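Local coordinates for protein beta-1,3-xylanase (Alcaligenes sp., PDB 2COV) that probably binds beta-1,3-xylan through a family 31 carbohydrate-binding module, the part of the xylanase present here, at residues 12-17 / 91-96; 20-25 / 56-61; 30-35 / 69-74; 39-44 / 65-70. All blocks are in the same frame, centred on the assembly; numbering follows the deposited sequence.

Contact 1: 12-17 / 91-96; sequences DFNFNY and TTQVCN
Gln93 lies flat over the ring of Phe15 and reaches back to the same residue's backbone. Its CG sits between the backbone N and the carbonyl carbon (chi1 66°), and the chain then runs extended across the ring. CB leads to CG, which lies 3.5 Å from CE2 of Phe15. CD passes over CZ at 3.6 Å. At the tip, NE2 is over the ring centre, and the amide and ring planes are only 7° apart, a stacked pair. NE2 also donates to Phe15 O at 3.0 Å, a nearly straight bond that lies in the amide plane and fixes the rotation of the group. The other tip atom, OE1, accepts from Asn8. The Gln93 backbone takes part too: its O accepts from Tyr17 N at 2.8 Å.

Asn16 grips the backbone at Cys95 and Asn96. Its OD1 takes two backbone donors, Cys95 N at 2.8 Å and Asn96 N at 2.9 Å, while ND2 donates to Asn96 O from above the carbonyl plane. Thr92 CG2 makes a CH-pi contact with one face of the Tyr17 ring.

The C-terminal segment 91-96 thus runs across strand 13-19, an outermost strand of the sheet within this chain. Strand 22-28 pairs with that strand, Tyr26 touches Asn16 and Cys95, and the disulfide from Cys95 to Cys9 ties this segment to the N-terminal region.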
# COMPACT_ATOMS: atom_id res chain seq x y z
N ASP A 12 -21.65 -1.26 -11.76
CA ASP A 12 -21.06 0.06 -11.98
C ASP A 12 -19.57 0.05 -12.23
O ASP A 12 -19.08 0.97 -12.87
CB ASP A 12 -21.35 0.91 -10.75
CG ASP A 12 -22.80 1.37 -10.63
OD1 ASP A 12 -23.48 1.52 -11.66
OD2 ASP A 12 -23.14 1.66 -9.48
N PHE A 13 -18.86 -0.95 -11.77
CA PHE A 13 -17.43 -1.13 -11.96
C PHE A 13 -17.27 -2.25 -12.96
O PHE A 13 -17.61 -3.40 -12.66
CB PHE A 13 -16.82 -1.52 -10.61
CG PHE A 13 -15.31 -1.53 -10.57
CD1 PHE A 13 -14.68 -2.11 -9.48
CD2 PHE A 13 -14.51 -1.03 -11.59
CE1 PHE A 13 -13.33 -2.16 -9.36
CE2 PHE A 13 -13.14 -1.05 -11.48
CZ PHE A 13 -12.56 -1.62 -10.37
N ASN A 14 -16.86 -1.95 -14.19
CA ASN A 14 -16.95 -2.96 -15.23
C ASN A 14 -16.01 -2.61 -16.39
O ASN A 14 -15.13 -1.77 -16.29
CB ASN A 14 -18.43 -3.03 -15.63
CG ASN A 14 -18.95 -4.38 -15.93
OD1 ASN A 14 -20.19 -4.59 -15.63
ND2 ASN A 14 -18.19 -5.24 -16.42
N PHE A 15 -16.17 -3.36 -17.47
CA PHE A 15 -15.37 -3.16 -18.68
C PHE A 15 -16.18 -3.37 -19.92
O PHE A 15 -17.20 -4.05 -19.93
CB PHE A 15 -14.14 -4.04 -18.71
CG PHE A 15 -14.47 -5.48 -18.93
CD1 PHE A 15 -14.79 -6.31 -17.89
CD2 PHE A 15 -14.48 -6.02 -20.23
CE1 PHE A 15 -15.13 -7.65 -18.11
CE2 PHE A 15 -14.84 -7.35 -20.44
CZ PHE A 15 -15.10 -8.20 -19.40
N ASN A 16 -15.71 -2.72 -21.01
CA ASN A 16 -16.16 -2.96 -22.34
C ASN A 16 -15.08 -3.53 -23.21
O ASN A 16 -13.91 -3.12 -23.16
CB ASN A 16 -16.56 -1.63 -23.02
CG ASN A 16 -17.71 -0.93 -22.35
OD1 ASN A 16 -18.77 -1.54 -22.13
ND2 ASN A 16 -17.54 0.36 -22.07
N TYR A 17 -15.44 -4.50 -24.05
CA TYR A 17 -14.63 -4.85 -25.18
C TYR A 17 -14.59 -3.67 -26.20
O TYR A 17 -15.62 -3.15 -26.54
CB TYR A 17 -15.20 -6.12 -25.82
CG TYR A 17 -14.67 -6.49 -27.18
CD1 TYR A 17 -15.26 -6.00 -28.35
CD2 TYR A 17 -13.61 -7.35 -27.31
CE1 TYR A 17 -14.78 -6.38 -29.60
CE2 TYR A 17 -13.15 -7.75 -28.57
CZ TYR A 17 -13.72 -7.25 -29.66
OH TYR A 17 -13.28 -7.65 -30.96
N THR A 91 -13.56 -10.55 -22.01
CA THR A 91 -14.45 -11.14 -23.00
C THR A 91 -14.95 -10.04 -23.93
O THR A 91 -14.64 -8.88 -23.74
CB THR A 91 -15.72 -11.72 -22.32
OG1 THR A 91 -16.46 -10.63 -21.70
CG2 THR A 91 -15.38 -12.72 -21.19
N THR A 92 -15.81 -10.45 -24.88
CA THR A 92 -16.35 -9.56 -25.87
C THR A 92 -17.59 -8.76 -25.40
O THR A 92 -18.21 -8.08 -26.22
CB THR A 92 -16.66 -10.29 -27.16
OG1 THR A 92 -17.59 -11.31 -26.78
CG2 THR A 92 -15.38 -10.83 -27.78
N GLN A 93 -17.88 -8.70 -24.08
CA GLN A 93 -19.07 -7.93 -23.65
C GLN A 93 -18.92 -6.45 -23.93
O GLN A 93 -17.85 -5.92 -23.78
CB GLN A 93 -19.32 -8.11 -22.15
CG GLN A 93 -18.26 -7.52 -21.23
CD GLN A 93 -18.60 -7.64 -19.74
OE1 GLN A 93 -19.04 -8.71 -19.28
NE2 GLN A 93 -18.38 -6.60 -19.00
N VAL A 94 -20.02 -5.81 -24.32
CA VAL A 94 -20.07 -4.38 -24.50
C VAL A 94 -21.27 -3.93 -23.67
O VAL A 94 -22.44 -4.31 -23.94
CB VAL A 94 -20.21 -3.99 -25.99
CG1 VAL A 94 -20.37 -2.52 -26.14
CG2 VAL A 94 -19.03 -4.50 -26.76
N CYS A 95 -21.00 -3.08 -22.69
CA CYS A 95 -21.97 -2.71 -21.70
C CYS A 95 -22.37 -1.24 -21.66
O CYS A 95 -23.55 -0.92 -21.50
CB CYS A 95 -21.38 -2.98 -20.33
SG CYS A 95 -20.98 -4.64 -20.02
N ASN A 96 -21.40 -0.34 -21.65
CA ASN A 96 -21.63 1.10 -21.41
C ASN A 96 -20.73 1.74 -22.41
O ASN A 96 -19.58 2.07 -22.04
CB ASN A 96 -21.20 1.49 -19.97
CG ASN A 96 -21.56 2.90 -19.60
OD1 ASN A 96 -21.78 3.21 -18.42
ND2 ASN A 96 -21.61 3.79 -20.59

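Contact 2: 20-25 / 56-61; sequences DQEIEV and RKTFNA
Ile23, Val25, Phe59 and Ala61 form the apolar centre of this strand pair. CG2 of Ile23 touches CB of Ala61 at 3.6 Å and also packs on CB of Phe59. With CG1 of Ile23 anti to the backbone N (chi1 -172°), it is the CG2 branch that meets these two residues. CG2 of Val25 lies 3.9 Å from CD1 of Phe59, where the side chains cross at a slant. Leu41 and Val39 of strand 37-41 cover the same face.

The backbones come next. Ile23 and Phe59 exchange two hydrogen bonds, as do Val25 and Lys57. Glu22 with Asn60 and Glu24 with Thr58 are the non-hydrogen-bonded pairs, with side chains on the other face.

That face is polar. Thr58 CG2 packs under the carboxylate of Glu22, 3.6 Å from OE2. The Glu24 chain is extended and its two oxygens do different work. OE1 meets the edge of the Arg56 guanidinium in a weak salt bridge, 3.4 Å from NH2, and also accepts from Asn16. OE2 takes a water at 2.8 Å, and this water also bonds Thr58 OG1. Arg56 has further partners in Ser51 O and Asn96 O. With an alanine in place of Glu24, Asn16 ND2 and Arg56 NH2 would probably each lose an acceptor, and the water would no longer link the strands.

One face turned to the core and one carrying charge and water is the alternation expected of neighbouring antiparallel strands in a beta-sandwich-like module.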
# COMPACT_ATOMS: atom_id res chain seq x y z
N ASP A 20 -10.19 -6.72 -30.23
CA ASP A 20 -9.55 -7.90 -29.72
C ASP A 20 -8.29 -7.58 -28.92
O ASP A 20 -7.92 -8.43 -28.10
CB ASP A 20 -9.13 -8.81 -30.88
CG ASP A 20 -10.25 -9.62 -31.45
OD1 ASP A 20 -11.45 -9.48 -31.04
OD2 ASP A 20 -9.88 -10.47 -32.33
N GLN A 21 -7.67 -6.41 -29.05
CA GLN A 21 -6.51 -6.18 -28.18
C GLN A 21 -6.70 -4.96 -27.28
O GLN A 21 -5.74 -4.47 -26.78
CB GLN A 21 -5.23 -6.06 -28.94
CG GLN A 21 -5.30 -4.81 -29.84
CD GLN A 21 -5.70 -5.21 -31.21
OE1 GLN A 21 -6.80 -4.83 -31.68
NE2 GLN A 21 -4.87 -6.08 -31.85
N GLU A 22 -7.93 -4.49 -27.09
CA GLU A 22 -8.18 -3.31 -26.24
C GLU A 22 -9.44 -3.51 -25.38
O GLU A 22 -10.52 -3.87 -25.86
CB GLU A 22 -8.34 -2.02 -27.07
CG GLU A 22 -6.97 -1.38 -27.54
CD GLU A 22 -7.10 0.05 -27.99
OE1 GLU A 22 -6.00 0.69 -28.02
OE2 GLU A 22 -8.28 0.49 -28.30
N ILE A 23 -9.28 -3.19 -24.10
CA ILE A 23 -10.33 -3.22 -23.08
C ILE A 23 -10.51 -1.81 -22.55
O ILE A 23 -9.53 -1.13 -22.36
CB ILE A 23 -9.96 -4.21 -21.94
CG1 ILE A 23 -11.13 -4.40 -20.97
CG2 ILE A 23 -8.71 -3.76 -21.20
CD1 ILE A 23 -10.81 -5.40 -19.89
N GLU A 24 -11.77 -1.37 -22.36
CA GLU A 24 -12.02 -0.11 -21.67
C GLU A 24 -12.51 -0.51 -20.28
O GLU A 24 -13.51 -1.19 -20.14
CB GLU A 24 -13.10 0.67 -22.41
CG GLU A 24 -13.47 1.98 -21.66
CD GLU A 24 -14.51 2.80 -22.34
OE1 GLU A 24 -15.62 2.31 -22.49
OE2 GLU A 24 -14.26 3.94 -22.64
N VAL A 25 -11.86 0.02 -19.29
CA VAL A 25 -12.22 -0.18 -17.88
C VAL A 25 -12.94 1.05 -17.44
O VAL A 25 -12.56 2.17 -17.78
CB VAL A 25 -10.98 -0.44 -17.02
CG1 VAL A 25 -11.33 -0.58 -15.57
CG2 VAL A 25 -10.19 -1.66 -17.55
N ARG A 56 -13.34 6.48 -17.30
CA ARG A 56 -13.03 5.42 -18.22
C ARG A 56 -11.65 5.58 -18.84
O ARG A 56 -11.19 6.72 -19.02
CB ARG A 56 -14.06 5.31 -19.26
CG ARG A 56 -14.38 6.44 -20.09
CD ARG A 56 -15.94 6.16 -20.91
NE ARG A 56 -17.27 6.53 -20.51
CZ ARG A 56 -18.24 5.69 -20.74
NH1 ARG A 56 -19.45 5.95 -20.40
NH2 ARG A 56 -17.95 4.41 -21.26
N LYS A 57 -10.98 4.45 -19.14
CA LYS A 57 -9.74 4.46 -19.85
C LYS A 57 -9.56 3.13 -20.55
O LYS A 57 -10.06 2.12 -20.09
CB LYS A 57 -8.54 4.74 -18.92
CG LYS A 57 -7.32 5.43 -19.63
CD LYS A 57 -7.64 6.85 -20.00
CE LYS A 57 -6.45 7.48 -20.73
NZ LYS A 57 -6.73 8.66 -21.48
N THR A 58 -8.84 3.14 -21.68
CA THR A 58 -8.56 1.94 -22.45
C THR A 58 -7.11 1.48 -22.31
O THR A 58 -6.17 2.28 -22.13
CB THR A 58 -8.93 2.19 -23.94
OG1 THR A 58 -10.33 2.57 -24.02
CG2 THR A 58 -8.63 1.03 -24.80
N PHE A 59 -6.92 0.16 -22.41
CA PHE A 59 -5.65 -0.52 -22.20
C PHE A 59 -5.51 -1.65 -23.21
O PHE A 59 -6.49 -2.16 -23.72
CB PHE A 59 -5.68 -1.20 -20.81
CG PHE A 59 -5.90 -0.24 -19.66
CD1 PHE A 59 -7.16 0.11 -19.29
CD2 PHE A 59 -4.84 0.29 -19.00
CE1 PHE A 59 -7.35 1.01 -18.25
CE2 PHE A 59 -5.02 1.14 -17.94
CZ PHE A 59 -6.29 1.51 -17.58
N ASN A 60 -4.27 -2.05 -23.44
CA ASN A 60 -4.01 -3.28 -24.18
C ASN A 60 -4.49 -4.47 -23.36
O ASN A 60 -4.29 -4.47 -22.13
CB ASN A 60 -2.51 -3.45 -24.44
CG ASN A 60 -1.91 -2.32 -25.24
OD1 ASN A 60 -2.47 -1.86 -26.24
ND2 ASN A 60 -0.75 -1.90 -24.80
N ALA A 61 -5.04 -5.47 -23.98
CA ALA A 61 -5.45 -6.70 -23.29
C ALA A 61 -5.53 -7.84 -24.27
O ALA A 61 -5.50 -7.66 -25.49
CB ALA A 61 -6.79 -6.51 -22.59
O HOH W 1 -4.68 0.69 -25.40
O HOH W 2 -11.63 4.77 -22.63

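Contact 3: 30-35 / 69-74; sequences KGWSAG and LTFKVE
Glu74 and the loop at Ser33-Gly35 hold this contact together through three hydrogen bonds. OE1 of Glu74 accepts two of them. Ser33 OG donates at 2.6 Å from above the carboxylate plane. Gly35 N donates at 2.9 Å on the anti side, close to that plane, with an N-H...O angle of 170°. The third bond uses the backbone: Ala34 N donates a hydrogen bond to Glu74 O at 2.9 Å, tilted well above the carbonyl plane. The chain of Glu74 bends at chi2 (-80°), which folds the carboxylate back toward the loop. Its second oxygen, OE2, accepts from Gly78 N, and Ser33 OG is also hydrogen-bonded to Tyr77 N. Both carboxylate oxygens are therefore satisfied, which probably suits a charged group on a buried residue.

Beside this polar cluster Trp32 gives the apolar part. CG1 of Val73 stands over the five-membered ring, 3.6 Å from its centroid and almost on the normal, a CH-pi contact. Lys30 CB covers the opposite face. CH2 of Trp32 reaches CE2 of Phe71 at 3.6 Å, and the two ring planes meet at 52°. The other branch of Val73, CG2, touches CB of Ala34 at 3.7 Å. A serine in place of Trp32 would probably uncover Val73 CG1 and open a gap beside Phe71.

The loop 30-35, between strands 22-28 and 37-41, lies against strand 66-75. Phe55 of strand 54-60 touches Trp32 and Ala34, Gln82 of strand 80-89 touches Trp32, and His27 of strand 22-28 meets the Trp32 ring edge-to-face.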
# COMPACT_ATOMS: atom_id res chain seq x y z
N LYS A 30 -20.44 7.73 -8.94
CA LYS A 30 -21.24 7.53 -7.71
C LYS A 30 -21.19 8.75 -6.81
O LYS A 30 -21.62 8.71 -5.65
CB LYS A 30 -20.73 6.33 -6.93
CG LYS A 30 -20.75 5.02 -7.69
CD LYS A 30 -22.03 4.76 -8.38
CE LYS A 30 -23.17 4.65 -7.46
NZ LYS A 30 -24.32 3.91 -8.10
N GLY A 31 -20.68 9.87 -7.32
CA GLY A 31 -20.86 11.14 -6.62
C GLY A 31 -19.69 11.69 -5.90
O GLY A 31 -19.77 12.75 -5.28
N TRP A 32 -18.55 11.04 -5.98
CA TRP A 32 -17.32 11.48 -5.30
C TRP A 32 -16.92 12.88 -5.73
O TRP A 32 -17.16 13.24 -6.89
CB TRP A 32 -16.18 10.57 -5.60
CG TRP A 32 -16.47 9.10 -5.49
CD1 TRP A 32 -16.43 8.34 -4.38
CD2 TRP A 32 -16.72 8.23 -6.57
NE1 TRP A 32 -16.71 7.06 -4.71
CE2 TRP A 32 -16.87 6.95 -6.04
CE3 TRP A 32 -16.83 8.39 -7.95
CZ2 TRP A 32 -17.11 5.85 -6.84
CZ3 TRP A 32 -17.03 7.31 -8.73
CH2 TRP A 32 -17.21 6.08 -8.19
N SER A 33 -16.20 13.61 -4.91
CA SER A 33 -15.68 14.89 -5.38
C SER A 33 -14.74 14.70 -6.58
O SER A 33 -14.76 15.50 -7.48
CB SER A 33 -15.00 15.62 -4.22
OG SER A 33 -14.06 14.83 -3.53
N ALA A 34 -13.92 13.67 -6.58
CA ALA A 34 -13.25 13.23 -7.77
C ALA A 34 -12.37 14.31 -8.39
O ALA A 34 -12.29 14.47 -9.60
CB ALA A 34 -14.18 12.59 -8.75
N GLY A 35 -11.58 15.01 -7.55
CA GLY A 35 -10.57 15.93 -8.09
C GLY A 35 -9.51 15.27 -8.92
O GLY A 35 -8.90 15.88 -9.77
N LEU A 69 -8.93 -5.26 -12.18
CA LEU A 69 -9.33 -3.85 -12.41
C LEU A 69 -9.17 -3.08 -11.14
O LEU A 69 -9.53 -3.58 -10.06
CB LEU A 69 -10.82 -3.81 -12.82
CG LEU A 69 -11.30 -4.74 -13.96
CD1 LEU A 69 -12.76 -4.41 -14.33
CD2 LEU A 69 -10.35 -4.65 -15.14
N THR A 70 -8.75 -1.83 -11.23
CA THR A 70 -8.76 -0.95 -10.05
C THR A 70 -9.26 0.41 -10.47
O THR A 70 -8.99 0.91 -11.55
CB THR A 70 -7.33 -0.74 -9.49
OG1 THR A 70 -6.76 -2.02 -9.18
CG2 THR A 70 -7.26 0.13 -8.26
N PHE A 71 -10.05 0.98 -9.55
CA PHE A 71 -10.49 2.36 -9.67
C PHE A 71 -10.14 3.06 -8.39
O PHE A 71 -10.46 2.58 -7.29
CB PHE A 71 -12.00 2.46 -9.88
CG PHE A 71 -12.51 3.86 -10.08
CD1 PHE A 71 -12.01 4.63 -11.10
CD2 PHE A 71 -13.42 4.46 -9.27
CE1 PHE A 71 -12.39 5.95 -11.30
CE2 PHE A 71 -13.86 5.75 -9.46
CZ PHE A 71 -13.34 6.48 -10.44
N LYS A 72 -9.39 4.14 -8.53
CA LYS A 72 -8.98 4.99 -7.43
C LYS A 72 -9.56 6.37 -7.61
O LYS A 72 -9.46 6.93 -8.69
CB LYS A 72 -7.45 5.12 -7.34
CG LYS A 72 -6.65 3.89 -7.53
CD LYS A 72 -5.19 4.10 -7.30
CE LYS A 72 -4.37 2.84 -7.54
NZ LYS A 72 -2.92 3.06 -7.33
N VAL A 73 -10.15 6.92 -6.57
CA VAL A 73 -10.81 8.19 -6.73
C VAL A 73 -10.68 9.08 -5.53
O VAL A 73 -10.83 8.64 -4.39
CB VAL A 73 -12.30 7.97 -7.14
CG1 VAL A 73 -13.16 7.28 -6.07
CG2 VAL A 73 -12.94 9.30 -7.58
N GLU A 74 -10.41 10.36 -5.77
CA GLU A 74 -10.40 11.41 -4.74
C GLU A 74 -11.79 11.58 -4.21
O GLU A 74 -12.76 11.55 -4.93
CB GLU A 74 -9.92 12.69 -5.42
CG GLU A 74 -9.56 13.80 -4.49
CD GLU A 74 -10.74 14.60 -3.94
OE1 GLU A 74 -11.68 14.96 -4.68
OE2 GLU A 74 -10.67 14.90 -2.70

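Contact 4: 39-44 / 65-70; sequences VCLNDY and QDYKLT
Thr70 pairs with Cys40 of strand 37-41 in an antiparallel sheet, and Lys68 bonds Asn42 in the type I' beta turn, Leu41 to Tyr44, that follows. Lys68 is held at both ends. Its backbone N donates to OD1 of Asn42 at 2.9 Å, nearly straight, and its O accepts from Asn42 N at 2.8 Å. The side chain is fully extended, with CG opposite the backbone N (chi1 177°), and this carries NZ to the turn. There NZ makes a salt bridge with OD2 of Asp43 at 2.8 Å, on the syn lone pair. Asp43 of a neighbouring subunit also packs on Lys68.

Thr70 exchanges two backbone hydrogen bonds with Cys40, and its CB packs 3.8 Å from Cys40 CB. Cys40 is also disulfide-bonded to Cys45. OG1 of Thr70 hydrogen-bonds to Asp85, and two waters link it to the turn.

Asn42 slants past Tyr67, its ND2 3.4 Å from CD2 of the ring. Leu41 packs on the same residue, its CD1 3.6 Å from Tyr67 CB and near Leu69 CD2. One water accepts from Asn42 ND2 at 2.9 Å and donates to Asp66 O.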
# COMPACT_ATOMS: atom_id res chain seq x y z
N VAL A 39 -7.85 4.86 -13.34
CA VAL A 39 -8.33 3.58 -13.77
C VAL A 39 -7.11 2.73 -14.06
O VAL A 39 -6.19 3.18 -14.71
CB VAL A 39 -9.19 3.79 -15.03
CG1 VAL A 39 -9.70 2.50 -15.48
CG2 VAL A 39 -10.35 4.78 -14.77
N CYS A 40 -7.13 1.47 -13.63
CA CYS A 40 -5.94 0.61 -13.76
C CYS A 40 -6.33 -0.78 -14.22
O CYS A 40 -7.41 -1.31 -13.90
CB CYS A 40 -5.19 0.44 -12.43
SG CYS A 40 -5.13 1.91 -11.39
N LEU A 41 -5.38 -1.38 -14.93
CA LEU A 41 -5.48 -2.79 -15.34
C LEU A 41 -4.19 -3.44 -14.88
O LEU A 41 -3.09 -3.03 -15.28
CB LEU A 41 -5.55 -2.88 -16.89
CG LEU A 41 -5.89 -4.24 -17.43
CD1 LEU A 41 -7.33 -4.54 -17.22
CD2 LEU A 41 -5.53 -4.38 -18.94
N ASN A 42 -4.31 -4.45 -14.03
CA ASN A 42 -3.15 -5.08 -13.46
C ASN A 42 -2.16 -4.09 -12.85
O ASN A 42 -0.91 -4.25 -12.93
CB ASN A 42 -2.41 -6.01 -14.45
CG ASN A 42 -3.13 -7.29 -14.73
OD1 ASN A 42 -4.16 -7.61 -14.11
ND2 ASN A 42 -2.63 -8.05 -15.69
N ASP A 43 -2.70 -3.08 -12.16
CA ASP A 43 -1.91 -2.09 -11.45
C ASP A 43 -1.09 -1.15 -12.34
O ASP A 43 -0.21 -0.44 -11.87
CB ASP A 43 -0.97 -2.70 -10.35
CG ASP A 43 -1.64 -3.78 -9.55
OD1 ASP A 43 -1.24 -4.99 -9.64
OD2 ASP A 43 -2.63 -3.43 -8.86
N TYR A 44 -1.40 -1.14 -13.64
CA TYR A 44 -0.91 -0.11 -14.58
C TYR A 44 -2.03 0.94 -14.63
O TYR A 44 -3.13 0.60 -15.05
CB TYR A 44 -0.66 -0.73 -15.94
CG TYR A 44 -0.26 0.28 -16.97
CD1 TYR A 44 1.05 0.63 -17.13
CD2 TYR A 44 -1.19 0.85 -17.80
CE1 TYR A 44 1.41 1.57 -18.09
CE2 TYR A 44 -0.79 1.80 -18.76
CZ TYR A 44 0.48 2.17 -18.86
OH TYR A 44 0.87 3.09 -19.82
N GLN A 65 -7.80 -13.69 -21.05
CA GLN A 65 -6.91 -13.52 -19.93
C GLN A 65 -7.63 -12.82 -18.77
O GLN A 65 -8.66 -12.20 -18.96
CB GLN A 65 -5.65 -12.75 -20.34
CG GLN A 65 -4.80 -13.57 -21.29
CD GLN A 65 -4.20 -14.80 -20.70
OE1 GLN A 65 -4.44 -15.95 -21.18
NE2 GLN A 65 -3.36 -14.60 -19.72
N ASP A 66 -7.14 -13.11 -17.57
CA ASP A 66 -7.71 -12.59 -16.34
C ASP A 66 -6.92 -11.36 -15.93
O ASP A 66 -5.70 -11.34 -16.01
CB ASP A 66 -7.59 -13.59 -15.20
CG ASP A 66 -8.27 -14.86 -15.49
OD1 ASP A 66 -7.77 -15.92 -14.96
OD2 ASP A 66 -9.28 -14.82 -16.22
N TYR A 67 -7.61 -10.32 -15.44
CA TYR A 67 -7.03 -9.06 -15.08
C TYR A 67 -7.62 -8.57 -13.76
O TYR A 67 -8.80 -8.77 -13.49
CB TYR A 67 -7.37 -8.01 -16.16
CG TYR A 67 -6.70 -8.29 -17.49
CD1 TYR A 67 -7.37 -8.97 -18.50
CD2 TYR A 67 -5.38 -7.94 -17.69
CE1 TYR A 67 -6.76 -9.29 -19.69
CE2 TYR A 67 -4.74 -8.25 -18.92
CZ TYR A 67 -5.44 -8.96 -19.89
OH TYR A 67 -4.85 -9.29 -21.06
N LYS A 68 -6.81 -7.81 -13.04
CA LYS A 68 -7.31 -7.03 -11.90
C LYS A 68 -7.69 -5.64 -12.39
O LYS A 68 -6.83 -4.91 -12.97
CB LYS A 68 -6.26 -6.93 -10.85
CG LYS A 68 -6.63 -6.09 -9.62
CD LYS A 68 -5.34 -5.86 -8.75
CE LYS A 68 -5.50 -4.96 -7.58
NZ LYS A 68 -4.11 -4.85 -6.97
N LEU A 69 -8.93 -5.26 -12.18
CA LEU A 69 -9.33 -3.85 -12.41
C LEU A 69 -9.17 -3.08 -11.14
O LEU A 69 -9.53 -3.58 -10.06
CB LEU A 69 -10.82 -3.81 -12.82
CG LEU A 69 -11.30 -4.74 -13.96
CD1 LEU A 69 -12.76 -4.41 -14.33
CD2 LEU A 69 -10.35 -4.65 -15.14
N THR A 70 -8.75 -1.83 -11.23
CA THR A 70 -8.76 -0.95 -10.05
C THR A 70 -9.26 0.41 -10.47
O THR A 70 -8.99 0.91 -11.55
CB THR A 70 -7.33 -0.74 -9.49
OG1 THR A 70 -6.76 -2.02 -9.18
CG2 THR A 70 -7.26 0.13 -8.26
O HOH W 3 -3.22 -10.75 -16.49
O HOH W 4 -5.47 -2.96 -11.46
O HOH W 5 -3.92 -1.17 -8.62

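All four contacts reach one antiparallel sheet, and contacts 2, 3 and 4 lie within the span of chain closed by contact 1. Contacts 1 and 2 have centres about 10 Å apart and meet through polar groups: Asn16 ND2 lies 2.8 Å from Glu24 OE1, and Asn96 O 3.0 Å from Arg56 NH2. They also pack Phe15 on Ile23. Contacts 2 and 4, also about 10 Å apart between centres, meet in the core, where Val25 CG1 is 3.5 Å from Val39 CG1. Contacts 3 and 4 share Leu69 and Thr70. Contacts 1 and 3, with centres about 18 Å apart, are joined by the salt bridge of Asp12 OD2 with Lys30 NZ, 2.9 Å.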